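Local coordinates for MSHA biogenesis protein MshE (Vibrio cholerae, PDB 5HTL) that binds the second messenger cyclic di-GMP through its MshEN domain and probably takes part in building the MSHA pilus, at residues F113-E116 against A117-Q121. Residues are numbered along the deposited sequence; the frame is centred on the assembly and turned at random.
Sequences FAQE and ALLNQ
Phe113 O accepts a hydrogen bond from Ala117 N at 3.3 Å, the longest of the four i to i+4 hydrogen bonds that join 113-116 to 117-121 within helix 112-121. Ala114 O accepts from Leu118 N at 2.9 Å, while the methyl of Ala117 rests against the same carbonyl, CB to Ala114 O 3.3 Å. Ala114 and Leu118 form the buried side of the helix, set on Met106 and Ile104 of strand 101-106. This is the helix of a beta-alpha-beta unit that leads from strand 101-106 to the parallel strand 126-131, and Leu118 also reaches Phe129 there. Gln115 O accepts from Leu119 N, and the leucine side chain lies over this oxygen, with CB, CG and CD1 each 3.5 Å from it; chi1 of -82° sets CG beside the backbone N and brings the branch back along the helix. The Gln115 side chain packs on Phe113 of the second subunit. Glu116 O accepts from Asn120 N at 3.1 Å, and Asn120 CG comes within 3.5 Å of that oxygen. Bent at chi2, the glutamate crosses Leu119 with OE2 near CD1, while a water accepting from Asn120 ND2 at 2.6 Å donates weakly to Glu116 OE1.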
loop_
_atom_site.group_PDB
_atom_site.type_symbol
_atom_site.label_atom_id
_atom_site.label_comp_id
_atom_site.label_asym_id
_atom_site.label_seq_id
_atom_site.Cartn_x
_atom_site.Cartn_y
_atom_site.Cartn_z
ATOM N N PHE A 113 14.382 6.646 -1.354
ATOM C CA PHE A 113 15.513 7.069 -0.540
ATOM C C PHE A 113 15.023 7.320 0.894
ATOM O O PHE A 113 15.617 6.832 1.856
ATOM C CB PHE A 113 16.135 8.330 -1.145
ATOM C CG PHE A 113 17.491 8.666 -0.597
ATOM C CD1 PHE A 113 18.597 7.895 -0.925
ATOM C CD2 PHE A 113 17.662 9.764 0.225
ATOM C CE1 PHE A 113 19.845 8.205 -0.429
ATOM C CE2 PHE A 113 18.916 10.078 0.731
ATOM C CZ PHE A 113 20.003 9.298 0.393
ATOM N N ALA A 114 13.917 8.052 1.030
ATOM C CA ALA A 114 13.316 8.276 2.350
ATOM C C ALA A 114 12.783 6.984 2.975
ATOM O O ALA A 114 12.891 6.781 4.175
ATOM C CB ALA A 114 12.216 9.344 2.280
ATOM N N GLN A 115 12.205 6.107 2.162
ATOM C CA GLN A 115 11.674 4.841 2.654
ATOM C C GLN A 115 12.761 3.985 3.277
ATOM O O GLN A 115 12.556 3.375 4.329
ATOM C CB GLN A 115 11.053 4.072 1.496
ATOM C CG GLN A 115 10.268 2.838 1.882
ATOM C CD GLN A 115 9.438 2.314 0.729
ATOM O OE1 GLN A 115 9.890 1.466 -0.041
ATOM N NE2 GLN A 115 8.228 2.836 0.586
ATOM N N GLU A 116 13.912 3.934 2.615
ATOM C CA GLU A 116 15.046 3.170 3.120
ATOM C C GLU A 116 15.463 3.709 4.480
ATOM O O GLU A 116 15.743 2.954 5.408
ATOM C CB GLU A 116 16.215 3.242 2.140
ATOM C CG GLU A 116 17.357 2.276 2.460
ATOM C CD GLU A 116 17.124 0.886 1.892
ATOM O OE1 GLU A 116 18.101 0.115 1.785
ATOM O OE2 GLU A 116 15.968 0.564 1.548
ATOM N N ALA A 117 15.499 5.031 4.590
ATOM C CA ALA A 117 15.819 5.696 5.839
ATOM C C ALA A 117 14.825 5.350 6.938
ATOM O O ALA A 117 15.205 5.022 8.064
ATOM C CB ALA A 117 15.859 7.190 5.624
ATOM N N LEU A 118 13.543 5.429 6.605
ATOM C CA LEU A 118 12.484 5.118 7.558
ATOM C C LEU A 118 12.623 3.685 8.077
ATOM O O LEU A 118 12.490 3.435 9.278
ATOM C CB LEU A 118 11.122 5.301 6.881
ATOM C CG LEU A 118 9.894 5.511 7.752
ATOM C CD1 LEU A 118 10.075 6.708 8.644
ATOM C CD2 LEU A 118 8.704 5.716 6.820
ATOM N N LEU A 119 12.901 2.754 7.168
ATOM C CA LEU A 119 13.082 1.344 7.507
ATOM C C LEU A 119 14.215 1.112 8.498
ATOM O O LEU A 119 14.088 0.320 9.431
ATOM C CB LEU A 119 13.364 0.534 6.242
ATOM C CG LEU A 119 12.172 0.107 5.389
ATOM C CD1 LEU A 119 12.604 -0.152 3.953
ATOM C CD2 LEU A 119 11.557 -1.141 5.998
ATOM N N ASN A 120 15.336 1.785 8.285
ATOM C CA ASN A 120 16.466 1.597 9.180
ATOM C C ASN A 120 16.255 2.305 10.515
ATOM O O ASN A 120 16.852 1.930 11.525
ATOM C CB ASN A 120 17.762 2.044 8.504
ATOM C CG ASN A 120 18.108 1.199 7.296
ATOM O OD1 ASN A 120 17.552 0.112 7.101
ATOM N ND2 ASN A 120 19.019 1.693 6.472
ATOM N N GLN A 121 15.386 3.312 10.518
ATOM C CA GLN A 121 15.114 4.122 11.702
ATOM C C GLN A 121 14.048 3.502 12.610
ATOM O O GLN A 121 14.053 3.721 13.820
ATOM C CB GLN A 121 14.683 5.529 11.282
ATOM C CG GLN A 121 14.428 6.495 12.433
ATOM C CD GLN A 121 15.671 6.792 13.260
ATOM O OE1 GLN A 121 16.774 6.908 12.728
ATOM N NE2 GLN A 121 15.492 6.912 14.571
HETATM O O HOH W 1 19.941 0.187 4.580
#